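Long-range contacts in carboxynorspermidine decarboxylase (Campylobacter jejuni subsp. jejuni 81116, PDB 3N29), which probably catalyses the PLP-dependent decarboxylation of carboxynorspermidine to norspermidine in a beta/alpha-barrel fold: residues A[158-163]-A[217-222]; A[183-188]-A[221-226]. All blocks are in the same frame, centred on the assembly; numbering follows the deposited sequence.

Both contacts sit in the beta/alpha barrel, on one side of the chain's centre, with their centres about 6 Å apart. Along the chain come first 158-163, on strand 155-159 and the loop after it, then 183-188 in the loop before strand 198-200, and last helix 209-223, which serves both contacts; K222 takes part in both. The two earlier segments are joined directly: R159 O lies 2.9 Å from I183 N and N161 N 2.8 Å from I183 O, both probable hydrogen bonds. Contacts 1 and 2 thus form one continuous patch in which the helix and its C-terminal end cover the loops leaving strand 155-159.

Contact 1 of 2, residues A[158-163]-A[217-222]; sequences LRCNVE and KVFEEK
V162 is the main bump here, pushed against helix 209-223 of the beta/alpha barrel in the loop that follows strand 155-159. Its two methyls go to different neighbours on the helix. CG1, turned anti to the backbone N (chi1 172°), meets CG1 of V218 at 3.6 Å, so the two valines touch branch to branch. CG2 leans the other way, to the ring of F219, which it approaches obliquely, coming 4.0 Å from CD1. V162 thus sits against V218 and F219, with V215 of the same helix beside it.

F219 is the larger knob in return. Its ring, with CG anti to the backbone N, presents its edge to C160, whose sulfur lies at the rim and close to the ring plane: SG is 5.3 Å from the centroid, 87° off the normal, and CE1 of F219 is the atom that meets both SG and CB of C160. This is a sulfur-aromatic contact of the edge type. F201, L199 and F258 pack around the same phenyl group, making it part of the layer between barrel strands and outer helices.

The more exposed margin is polar. K222, one turn on from V218, reaches back over the loop, its chain bending at chi4 (130°). E163 passes across it at about a right angle; the opposite charges probably attract each other weakly, OE1 of E163 being 4.5 Å from NZ of K222, too far for a salt bridge. The ammonium group also gives a weak hydrogen bond, NZ of K222 to O of V162, 3.3 Å long.

Contact 2 of 2, residues A[183-188]-A[221-226]; sequences IRAKDF and EKFGKW
A185 presses its methyl squarely onto the ring of F223: CB stands 3.7 Å from the centroid, 13° off the normal, a CH-pi contact over the middle of the face. The same CB comes 3.3 Å from O of K222, so this small residue is fitted closely against the last turn of helix 209-223.

F188 brings the second tight point. Its CB sits over the six-membered ring of W226, 3.4 Å from that centroid, while CG of K225 covers the indole's other face, leaving the ring sandwiched between two aliphatic groups. Beyond CB, the phenyl group of F188 swings beside the backbone N (chi1 -83°) and offers a face to F223. There the edge of F223 points into the face of F188 in a T-shaped pair, planes at 90° and centroids 5.5 Å apart. F188 and W226 meet only obliquely as rings. The O of I183 also lies at the edge of F223, near the ring plane and 3.5 Å from CZ.

Toward solvent the fit slackens. The CB of K222 still grazes CB of A185 at 3.9 Å, but the rest of its chain runs off to V162 and E163. K225 sends its ammonium group to a salt bridge with E189 instead. No hydrogen bond crosses between 183-188 and 221-226.

What holds the two together is thus an aromatic cluster of F188, F223 and W226, extended by F219 on the helix, packed where a helix of the beta/alpha barrel ends against the loop following strand 155-159.

Contact 1 of 2, residues A[158-163]-A[217-222]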
loop_
_atom_site.group_PDB
_atom_site.type_symbol
_atom_site.label_atom_id
_atom_site.label_comp_id
_atom_site.label_asym_id
_atom_site.label_seq_id
_atom_site.Cartn_x
_atom_site.Cartn_y
_atom_site.Cartn_z
ATOM N N LEU A 158 14.116 -16.854 -21.345
ATOM C CA LEU A 158 14.973 -16.060 -20.461
ATOM C C LEU A 158 14.740 -14.570 -20.621
ATOM O O LEU A 158 14.621 -14.063 -21.751
ATOM C CB LEU A 158 16.444 -16.333 -20.729
ATOM C CG LEU A 158 16.889 -17.797 -20.536
ATOM C CD1 LEU A 158 18.251 -18.021 -21.178
ATOM C CD2 LEU A 158 16.855 -18.280 -19.041
ATOM N N ARG A 159 14.767 -13.856 -19.498
ATOM C CA ARG A 159 14.630 -12.423 -19.532
ATOM C C ARG A 159 16.000 -11.795 -19.743
ATOM O O ARG A 159 16.976 -12.185 -19.109
ATOM C CB ARG A 159 13.972 -11.887 -18.277
ATOM C CG ARG A 159 13.941 -10.377 -18.316
ATOM C CD ARG A 159 13.017 -9.794 -17.288
ATOM N NE ARG A 159 12.872 -8.340 -17.340
ATOM C CZ ARG A 159 12.101 -7.631 -16.514
ATOM N NH1 ARG A 159 11.441 -8.231 -15.535
ATOM N NH2 ARG A 159 11.997 -6.314 -16.644
ATOM N N CYS A 160 16.050 -10.834 -20.648
ATOM C CA CYS A 160 17.276 -10.155 -21.085
ATOM C C CYS A 160 17.310 -8.750 -20.473
ATOM O O CYS A 160 16.312 -8.015 -20.530
ATOM C CB CYS A 160 17.224 -10.030 -22.576
ATOM S SG CYS A 160 17.221 -11.668 -23.371
ATOM N N ASN A 161 18.439 -8.395 -19.884
ATOM C CA ASN A 161 18.640 -7.073 -19.314
ATOM C C ASN A 161 19.144 -6.244 -20.475
ATOM O O ASN A 161 20.243 -6.404 -20.890
ATOM C CB ASN A 161 19.665 -7.105 -18.185
ATOM C CG ASN A 161 19.928 -5.736 -17.599
ATOM O OD1 ASN A 161 19.640 -4.725 -18.258
ATOM N ND2 ASN A 161 20.508 -5.679 -16.343
ATOM N N VAL A 162 18.344 -5.359 -21.016
ATOM C CA VAL A 162 18.804 -4.653 -22.194
ATOM C C VAL A 162 19.760 -3.507 -21.892
ATOM O O VAL A 162 20.570 -3.128 -22.783
ATOM C CB VAL A 162 17.639 -4.246 -23.051
ATOM C CG1 VAL A 162 18.097 -3.342 -24.188
ATOM C CG2 VAL A 162 17.015 -5.529 -23.578
ATOM N N GLU A 163 19.767 -3.017 -20.635
ATOM C CA GLU A 163 20.784 -2.016 -20.201
ATOM C C GLU A 163 20.689 -0.715 -21.019
ATOM O O GLU A 163 21.584 -0.367 -21.791
ATOM C CB GLU A 163 22.227 -2.565 -20.303
ATOM C CG GLU A 163 22.624 -3.751 -19.380
ATOM C CD GLU A 163 24.153 -3.981 -19.367
ATOM O OE1 GLU A 163 24.710 -4.814 -20.159
ATOM O OE2 GLU A 163 24.804 -3.276 -18.568
ATOM N N LYS A 217 16.386 -1.676 -31.100
ATOM C CA LYS A 217 17.716 -1.474 -31.668
ATOM C C LYS A 217 18.828 -1.983 -30.746
ATOM O O LYS A 217 19.774 -2.668 -31.230
ATOM C CB LYS A 217 17.948 -0.019 -32.052
ATOM C CG LYS A 217 17.026 0.464 -33.187
ATOM C CD LYS A 217 17.459 1.833 -33.754
ATOM C CE LYS A 217 16.295 2.457 -34.494
ATOM N NZ LYS A 217 16.580 3.635 -35.347
ATOM N N VAL A 218 18.726 -1.661 -29.442
ATOM C CA VAL A 218 19.725 -2.091 -28.464
ATOM C C VAL A 218 19.648 -3.607 -28.206
ATOM O O VAL A 218 20.649 -4.309 -28.135
ATOM C CB VAL A 218 19.605 -1.292 -27.150
ATOM C CG1 VAL A 218 20.667 -1.801 -26.121
ATOM C CG2 VAL A 218 19.757 0.179 -27.423
ATOM N N PHE A 219 18.446 -4.123 -28.113
ATOM C CA PHE A 219 18.254 -5.569 -27.960
ATOM C C PHE A 219 18.844 -6.388 -29.120
ATOM O O PHE A 219 19.500 -7.430 -28.887
ATOM C CB PHE A 219 16.772 -5.825 -27.823
ATOM C CG PHE A 219 16.396 -7.286 -27.715
ATOM C CD1 PHE A 219 16.780 -8.042 -26.625
ATOM C CD2 PHE A 219 15.610 -7.883 -28.698
ATOM C CE1 PHE A 219 16.395 -9.413 -26.514
ATOM C CE2 PHE A 219 15.209 -9.235 -28.602
ATOM C CZ PHE A 219 15.614 -10.009 -27.514
ATOM N N GLU A 220 18.606 -5.958 -30.367
ATOM C CA GLU A 220 19.199 -6.682 -31.498
ATOM C C GLU A 220 20.711 -6.543 -31.560
ATOM O O GLU A 220 21.426 -7.481 -31.922
ATOM C CB GLU A 220 18.570 -6.236 -32.833
ATOM C CG GLU A 220 17.090 -6.487 -32.858
ATOM C CD GLU A 220 16.483 -6.151 -34.222
ATOM O OE1 GLU A 220 17.000 -6.666 -35.215
ATOM O OE2 GLU A 220 15.510 -5.384 -34.274
ATOM N N GLU A 221 21.205 -5.378 -31.177
ATOM C CA GLU A 221 22.632 -5.164 -31.211
ATOM C C GLU A 221 23.303 -6.117 -30.192
ATOM O O GLU A 221 24.257 -6.803 -30.550
ATOM C CB GLU A 221 22.942 -3.705 -30.940
ATOM C CG GLU A 221 24.317 -3.274 -31.319
ATOM C CD GLU A 221 24.903 -2.363 -30.263
ATOM O OE1 GLU A 221 25.200 -1.195 -30.577
ATOM O OE2 GLU A 221 25.033 -2.812 -29.099
ATOM N N LYS A 222 22.781 -6.197 -28.974
ATOM C CA LYS A 222 23.421 -6.989 -27.940
ATOM C C LYS A 222 23.084 -8.494 -27.930
ATOM O O LYS A 222 23.925 -9.309 -27.531
ATOM C CB LYS A 222 23.118 -6.402 -26.551
ATOM C CG LYS A 222 23.882 -5.136 -26.179
ATOM C CD LYS A 222 23.291 -4.531 -24.832
ATOM C CE LYS A 222 24.252 -3.575 -24.065
ATOM N NZ LYS A 222 23.614 -2.253 -23.684
#

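Contact 2 of 2, residues A[183-188]-A[221-226]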
loop_
_atom_site.group_PDB
_atom_site.type_symbol
_atom_site.label_atom_id
_atom_site.label_comp_id
_atom_site.label_asym_id
_atom_site.label_seq_id
_atom_site.Cartn_x
_atom_site.Cartn_y
_atom_site.Cartn_z
ATOM N N ILE A 183 19.150 -11.127 -17.596
ATOM C CA ILE A 183 20.520 -11.534 -17.802
ATOM C C ILE A 183 21.169 -10.587 -18.863
ATOM O O ILE A 183 20.523 -10.281 -19.914
ATOM C CB ILE A 183 20.458 -13.028 -18.337
ATOM C CG1 ILE A 183 19.706 -13.948 -17.353
ATOM C CG2 ILE A 183 21.822 -13.624 -18.655
ATOM C CD1 ILE A 183 19.270 -15.256 -18.050
ATOM N N ARG A 184 22.392 -10.095 -18.602
ATOM C CA ARG A 184 23.094 -9.185 -19.502
ATOM C C ARG A 184 23.687 -10.044 -20.632
ATOM O O ARG A 184 23.908 -11.261 -20.468
ATOM C CB ARG A 184 24.160 -8.363 -18.783
ATOM C CG ARG A 184 23.594 -7.374 -17.810
ATOM C CD ARG A 184 24.688 -6.608 -17.056
ATOM N NE ARG A 184 25.443 -7.520 -16.209
ATOM C CZ ARG A 184 26.634 -7.230 -15.664
ATOM N NH1 ARG A 184 27.182 -6.035 -15.822
ATOM N NH2 ARG A 184 27.253 -8.122 -14.909
ATOM N N ALA A 185 23.857 -9.439 -21.790
ATOM C CA ALA A 185 24.194 -10.225 -23.026
ATOM C C ALA A 185 25.519 -11.013 -22.898
ATOM O O ALA A 185 25.656 -12.113 -23.402
ATOM C CB ALA A 185 24.237 -9.300 -24.237
ATOM N N LYS A 186 26.471 -10.488 -22.159
ATOM C CA LYS A 186 27.760 -11.164 -21.979
ATOM C C LYS A 186 27.628 -12.521 -21.265
ATOM O O LYS A 186 28.449 -13.450 -21.456
ATOM C CB LYS A 186 28.706 -10.268 -21.190
ATOM C CG LYS A 186 28.296 -10.069 -19.702
ATOM C CD LYS A 186 29.198 -9.019 -19.084
ATOM C CE LYS A 186 29.197 -8.998 -17.605
ATOM N NZ LYS A 186 30.536 -8.403 -17.177
ATOM N N ASP A 187 26.578 -12.658 -20.458
ATOM C CA ASP A 187 26.368 -13.896 -19.777
ATOM C C ASP A 187 25.660 -14.944 -20.646
ATOM O O ASP A 187 25.527 -16.074 -20.231
ATOM C CB ASP A 187 25.619 -13.621 -18.485
ATOM C CG ASP A 187 26.473 -12.869 -17.494
ATOM O OD1 ASP A 187 27.732 -12.805 -17.631
ATOM O OD2 ASP A 187 25.886 -12.300 -16.591
ATOM N N PHE A 188 25.276 -14.582 -21.863
ATOM C CA PHE A 188 24.779 -15.577 -22.829
ATOM C C PHE A 188 25.895 -16.304 -23.537
ATOM O O PHE A 188 25.669 -17.343 -24.158
ATOM C CB PHE A 188 23.864 -14.930 -23.872
ATOM C CG PHE A 188 22.451 -14.758 -23.412
ATOM C CD1 PHE A 188 21.428 -15.432 -24.017
ATOM C CD2 PHE A 188 22.152 -13.913 -22.345
ATOM C CE1 PHE A 188 20.129 -15.280 -23.572
ATOM C CE2 PHE A 188 20.834 -13.752 -21.907
ATOM C CZ PHE A 188 19.838 -14.446 -22.518
ATOM N N GLU A 221 21.205 -5.378 -31.177
ATOM C CA GLU A 221 22.632 -5.164 -31.211
ATOM C C GLU A 221 23.303 -6.117 -30.192
ATOM O O GLU A 221 24.257 -6.803 -30.550
ATOM C CB GLU A 221 22.942 -3.705 -30.940
ATOM C CG GLU A 221 24.317 -3.274 -31.319
ATOM C CD GLU A 221 24.903 -2.363 -30.263
ATOM O OE1 GLU A 221 25.200 -1.195 -30.577
ATOM O OE2 GLU A 221 25.033 -2.812 -29.099
ATOM N N LYS A 222 22.781 -6.197 -28.974
ATOM C CA LYS A 222 23.421 -6.989 -27.940
ATOM C C LYS A 222 23.084 -8.494 -27.930
ATOM O O LYS A 222 23.925 -9.309 -27.531
ATOM C CB LYS A 222 23.118 -6.402 -26.551
ATOM C CG LYS A 222 23.882 -5.136 -26.179
ATOM C CD LYS A 222 23.291 -4.531 -24.832
ATOM C CE LYS A 222 24.252 -3.575 -24.065
ATOM N NZ LYS A 222 23.614 -2.253 -23.684
ATOM N N PHE A 223 21.863 -8.866 -28.280
ATOM C CA PHE A 223 21.404 -10.252 -28.137
ATOM C C PHE A 223 21.084 -10.908 -29.501
ATOM O O PHE A 223 20.689 -12.080 -29.555
ATOM C CB PHE A 223 20.163 -10.303 -27.264
ATOM C CG PHE A 223 20.364 -9.838 -25.837
ATOM C CD1 PHE A 223 20.554 -10.755 -24.804
ATOM C CD2 PHE A 223 20.329 -8.493 -25.534
ATOM C CE1 PHE A 223 20.722 -10.330 -23.478
ATOM C CE2 PHE A 223 20.510 -8.035 -24.213
ATOM C CZ PHE A 223 20.707 -8.981 -23.184
ATOM N N GLY A 224 21.264 -10.130 -30.554
ATOM C CA GLY A 224 21.045 -10.505 -31.970
ATOM C C GLY A 224 21.433 -11.888 -32.398
ATOM O O GLY A 224 20.653 -12.572 -33.074
ATOM N N LYS A 225 22.617 -12.313 -31.981
ATOM C CA LYS A 225 23.167 -13.594 -32.409
ATOM C C LYS A 225 22.389 -14.802 -31.841
ATOM O O LYS A 225 22.482 -15.903 -32.380
ATOM C CB LYS A 225 24.674 -13.674 -32.092
ATOM C CG LYS A 225 25.032 -14.292 -30.772
ATOM C CD LYS A 225 26.496 -14.029 -30.365
ATOM C CE LYS A 225 27.436 -15.146 -30.754
ATOM N NZ LYS A 225 28.603 -15.164 -29.790
ATOM N N TRP A 226 21.568 -14.583 -30.808
ATOM C CA TRP A 226 20.772 -15.661 -30.252
ATOM C C TRP A 226 19.270 -15.607 -30.568
ATOM O O TRP A 226 18.537 -16.455 -30.122
ATOM C CB TRP A 226 20.951 -15.681 -28.713
ATOM C CG TRP A 226 22.375 -15.818 -28.340
ATOM C CD1 TRP A 226 23.180 -16.910 -28.537
ATOM C CD2 TRP A 226 23.162 -14.844 -27.711
ATOM N NE1 TRP A 226 24.436 -16.658 -28.069
ATOM C CE2 TRP A 226 24.465 -15.387 -27.566
ATOM C CE3 TRP A 226 22.911 -13.550 -27.260
ATOM C CZ2 TRP A 226 25.499 -14.694 -26.942
ATOM C CZ3 TRP A 226 23.941 -12.850 -26.655
ATOM C CH2 TRP A 226 25.224 -13.422 -26.496
#